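D-glycero-D-manno-heptose 1-phosphate kinase (Bacteroides thetaiotaomicron, PDB 3K85) probably transfers a phosphate group from ATP to a sugar phosphate, as a heptose 1-phosphate kinase of the GHMP kinase family. Local coordinates at residues M172-L175 and L179-V182; G17-S22 and G30-A35. All coordinates share one frame; numbering follows the deposited sequence.

Interaction 1 (M172-L175 and L179-V182); sequences MEFL and LVIV
Glu173 and Ile181 form an antiparallel hydrogen-bonded pair in a beta hairpin, where strands 172-175 and 179-182 run 4.7 Å apart with their directions at 171°. The amide of Glu173 gives a nearly straight bond (170°) to Ile181 O at 2.8 Å, and Ile181 N returns one to Glu173 O. The same two oxygens also receive CA-H...O contacts, from Met172 and Val180. Toward the turn, the bond from Leu175 N to Leu179 O is bent and weak.

Side chains alternate between the two faces. On one, Met172, a selenomethionine, stands alongside Val182, its CE 4.1 Å from Val182 CG1, while Val180 CG2 approaches the Phe174 ring obliquely, 3.8 Å from CE1. Val180 turns CG2 toward that ring, with CG1 in the position between the backbone N and the carbonyl carbon (chi1 58°). On the other face Glu173 crosses Ile181, OE1 passing 3.9 Å from the aliphatic CB of Ile181; Glu173 OE1 itself is hydrogen-bonded to Asn183 ND2. Leu175 CD1 touches both Leu179 and Ile181, 3.8 Å from Ile181 CG1 and tight against Leu179 CD2, in a small apolar cluster beside the turn.

The two faces meet different neighbours. The Met172, Val180 and Val182 side is covered by Tyr162 of helix 159-166, with Phe166 adding to Val182, whereas Ile181 packs on Leu244 of the second subunit. Lys248 of that subunit hydrogen-bonds through NZ to the main-chain Val180 O. Along its other edge strand 169-175 pairs with strand 30-37, so the hairpin extends the large mixed sheet and also takes part in the dimer contact.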
# COMPACT_ATOMS: atom_id res chain seq x y z
N MSE A 172 -3.00 -1.70 9.99
CA MSE A 172 -2.15 -2.48 10.87
C MSE A 172 -2.86 -3.64 11.54
O MSE A 172 -4.01 -3.51 11.98
CB MSE A 172 -1.56 -1.57 11.94
CG MSE A 172 -1.15 -0.21 11.41
SE MSE A 172 -0.28 0.94 12.70
CE MSE A 172 1.10 1.69 11.54
N GLU A 173 -2.17 -4.76 11.61
CA GLU A 173 -2.71 -5.95 12.24
C GLU A 173 -1.90 -6.18 13.50
O GLU A 173 -0.71 -6.47 13.44
CB GLU A 173 -2.59 -7.15 11.29
CG GLU A 173 -3.57 -7.10 10.13
CD GLU A 173 -3.32 -8.15 9.07
OE1 GLU A 173 -2.44 -7.94 8.20
OE2 GLU A 173 -3.99 -9.21 9.10
N PHE A 174 -2.55 -6.00 14.64
CA PHE A 174 -1.92 -6.20 15.94
C PHE A 174 -2.44 -7.55 16.37
O PHE A 174 -3.45 -7.67 17.08
CB PHE A 174 -2.33 -5.09 16.90
CG PHE A 174 -1.80 -3.74 16.50
CD1 PHE A 174 -0.47 -3.41 16.70
CD2 PHE A 174 -2.63 -2.82 15.87
CE1 PHE A 174 0.05 -2.19 16.28
CE2 PHE A 174 -2.13 -1.59 15.44
CZ PHE A 174 -0.79 -1.27 15.65
N LEU A 175 -1.74 -8.57 15.90
CA LEU A 175 -2.09 -9.96 16.14
C LEU A 175 -1.92 -10.43 17.58
O LEU A 175 -1.29 -9.76 18.40
CB LEU A 175 -1.26 -10.83 15.20
CG LEU A 175 -1.40 -10.39 13.74
CD1 LEU A 175 -0.34 -11.04 12.87
CD2 LEU A 175 -2.80 -10.73 13.25
N LEU A 179 2.21 -9.80 17.74
CA LEU A 179 2.94 -9.79 16.48
C LEU A 179 2.29 -8.60 15.77
O LEU A 179 1.12 -8.31 16.00
CB LEU A 179 2.70 -11.08 15.69
CG LEU A 179 3.07 -11.04 14.19
CD1 LEU A 179 4.56 -10.75 13.99
CD2 LEU A 179 2.70 -12.38 13.55
N VAL A 180 3.03 -7.91 14.91
CA VAL A 180 2.45 -6.77 14.22
C VAL A 180 2.77 -6.74 12.74
O VAL A 180 3.91 -6.96 12.35
CB VAL A 180 2.92 -5.43 14.83
CG1 VAL A 180 4.42 -5.35 14.80
CG2 VAL A 180 2.30 -4.27 14.07
N ILE A 181 1.76 -6.48 11.93
CA ILE A 181 1.93 -6.40 10.49
C ILE A 181 1.41 -5.06 9.99
O ILE A 181 0.28 -4.69 10.27
CB ILE A 181 1.15 -7.51 9.74
CG1 ILE A 181 1.44 -8.88 10.36
CG2 ILE A 181 1.54 -7.52 8.27
CD1 ILE A 181 2.92 -9.18 10.52
N VAL A 182 2.25 -4.33 9.28
CA VAL A 182 1.83 -3.05 8.73
C VAL A 182 1.66 -3.18 7.22
O VAL A 182 2.61 -3.48 6.50
CB VAL A 182 2.87 -1.95 9.02
CG1 VAL A 182 2.42 -0.63 8.43
CG2 VAL A 182 3.08 -1.82 10.52

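Interaction 2 (G17-S22 and G30-A35); sequences GGSDVS and GLILNA
Ser19 and Gly30 bring the backbones together, their CA atoms 4.5 Å apart, where a type I turn from Gly18 to Val21 abuts the start of strand 30-35. Ser19 O makes a CA-H...O contact with Gly30 CA at 3.1 Å; a side chain on Gly30 would run into that oxygen. Ser19 also directs its hydroxyl at the strand: OG lies 2.8 Å from Leu31 O, with Gly16 O another possible acceptor for its one proton. Asp20 and Ile32 meet obliquely, CD1 of the isoleucine lying 3.3 Å from Asp20 CG. With CG between the backbone N and the carbonyl carbon (chi1 56°), the aspartate turns its carboxylate back over the loop, and Gly18 N meets OD1 nearly along the C-O axis at 3.0 Å. Its other oxygen, OD2, accepts the amide of Gln159. Replacing Asp20 with an alanine would probably leave the Gly18 and Gln159 amides without this acceptor and take the carboxylate from beside Ile32 CD1, though CB would still touch that methyl. Thus a buried carboxylate, satisfied by backbone amides and bordered by an aliphatic side chain, ties the glycine-containing loop both to itself and to the start of helix 159-166.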
# COMPACT_ATOMS: atom_id res chain seq x y z
N GLY A 17 -9.70 2.20 16.41
CA GLY A 17 -9.06 2.73 17.60
C GLY A 17 -9.44 1.98 18.87
O GLY A 17 -10.61 1.92 19.24
N GLY A 18 -8.45 1.40 19.53
CA GLY A 18 -8.72 0.68 20.76
C GLY A 18 -8.40 -0.79 20.65
O GLY A 18 -7.95 -1.40 21.62
N SER A 19 -8.61 -1.36 19.46
CA SER A 19 -8.35 -2.77 19.24
C SER A 19 -6.87 -3.07 19.33
O SER A 19 -6.47 -4.23 19.36
CB SER A 19 -8.89 -3.20 17.86
OG SER A 19 -8.13 -2.64 16.80
N ASP A 20 -6.06 -2.02 19.37
CA ASP A 20 -4.61 -2.17 19.44
C ASP A 20 -4.08 -2.27 20.86
O ASP A 20 -2.92 -2.60 21.07
CB ASP A 20 -3.94 -0.99 18.75
CG ASP A 20 -4.37 0.35 19.32
OD1 ASP A 20 -5.59 0.60 19.39
OD2 ASP A 20 -3.47 1.16 19.69
N VAL A 21 -4.94 -1.98 21.83
CA VAL A 21 -4.55 -2.01 23.24
C VAL A 21 -4.58 -3.39 23.86
O VAL A 21 -5.50 -4.17 23.62
CB VAL A 21 -5.49 -1.11 24.06
CG1 VAL A 21 -5.11 -1.17 25.53
CG2 VAL A 21 -5.44 0.32 23.53
N SER A 22 -3.56 -3.70 24.65
CA SER A 22 -3.50 -4.99 25.34
C SER A 22 -4.38 -4.88 26.59
O SER A 22 -4.55 -3.79 27.14
CB SER A 22 -2.06 -5.33 25.76
OG SER A 22 -1.22 -5.54 24.64
N GLY A 30 -5.92 -7.19 17.03
CA GLY A 30 -6.37 -5.85 16.69
C GLY A 30 -6.30 -5.48 15.22
O GLY A 30 -5.58 -6.10 14.43
N LEU A 31 -7.09 -4.47 14.84
CA LEU A 31 -7.12 -4.00 13.47
C LEU A 31 -7.22 -2.48 13.47
O LEU A 31 -8.11 -1.91 14.11
CB LEU A 31 -8.30 -4.62 12.71
CG LEU A 31 -8.11 -6.09 12.34
CD1 LEU A 31 -9.34 -6.61 11.62
CD2 LEU A 31 -6.88 -6.25 11.47
N ILE A 32 -6.31 -1.84 12.76
CA ILE A 32 -6.28 -0.39 12.71
C ILE A 32 -6.04 0.26 11.36
O ILE A 32 -5.17 -0.16 10.58
CB ILE A 32 -5.23 0.15 13.70
CG1 ILE A 32 -5.84 0.18 15.10
CG2 ILE A 32 -4.75 1.54 13.26
CD1 ILE A 32 -4.96 0.78 16.14
N LEU A 33 -6.81 1.30 11.09
CA LEU A 33 -6.65 2.07 9.86
C LEU A 33 -6.38 3.50 10.29
O LEU A 33 -7.26 4.16 10.83
CB LEU A 33 -7.91 2.04 9.00
CG LEU A 33 -7.71 2.76 7.66
CD1 LEU A 33 -6.69 1.99 6.83
CD2 LEU A 33 -9.02 2.84 6.90
N ASN A 34 -5.16 3.96 10.09
CA ASN A 34 -4.80 5.33 10.44
C ASN A 34 -3.94 5.97 9.35
O ASN A 34 -3.46 5.29 8.43
CB ASN A 34 -4.07 5.38 11.80
CG ASN A 34 -2.82 4.53 11.82
OD1 ASN A 34 -2.19 4.30 10.79
ND2 ASN A 34 -2.44 4.07 13.01
N ALA A 35 -3.74 7.27 9.46
CA ALA A 35 -2.98 7.99 8.45
C ALA A 35 -2.28 9.18 9.05
O ALA A 35 -2.89 9.94 9.80
CB ALA A 35 -3.93 8.44 7.35

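Overall arrangement
Strands 169-175 and 30-37 are sheet neighbours, and through them the two interactions touch, their centres about 9 Å apart. Probable backbone hydrogen bonds run from Gly30 N to Phe174 O and from Met172 N to Ile32 O, and the Phe174 ring packs on Asp20, linking the hairpin to the loop. Interaction 2 is buried and polar in character, with a turn whose Asp20 carboxylate braces its own loop and whose Ser19 hydroxyl reaches strand 30-37; no other chain touches it. Interaction 1 is only partly buried and relies mainly on antiparallel main-chain pairing, loose at the turn, and on apolar side chains, with one face beneath helix 159-166 and the other reaching the second subunit. That helix serves both.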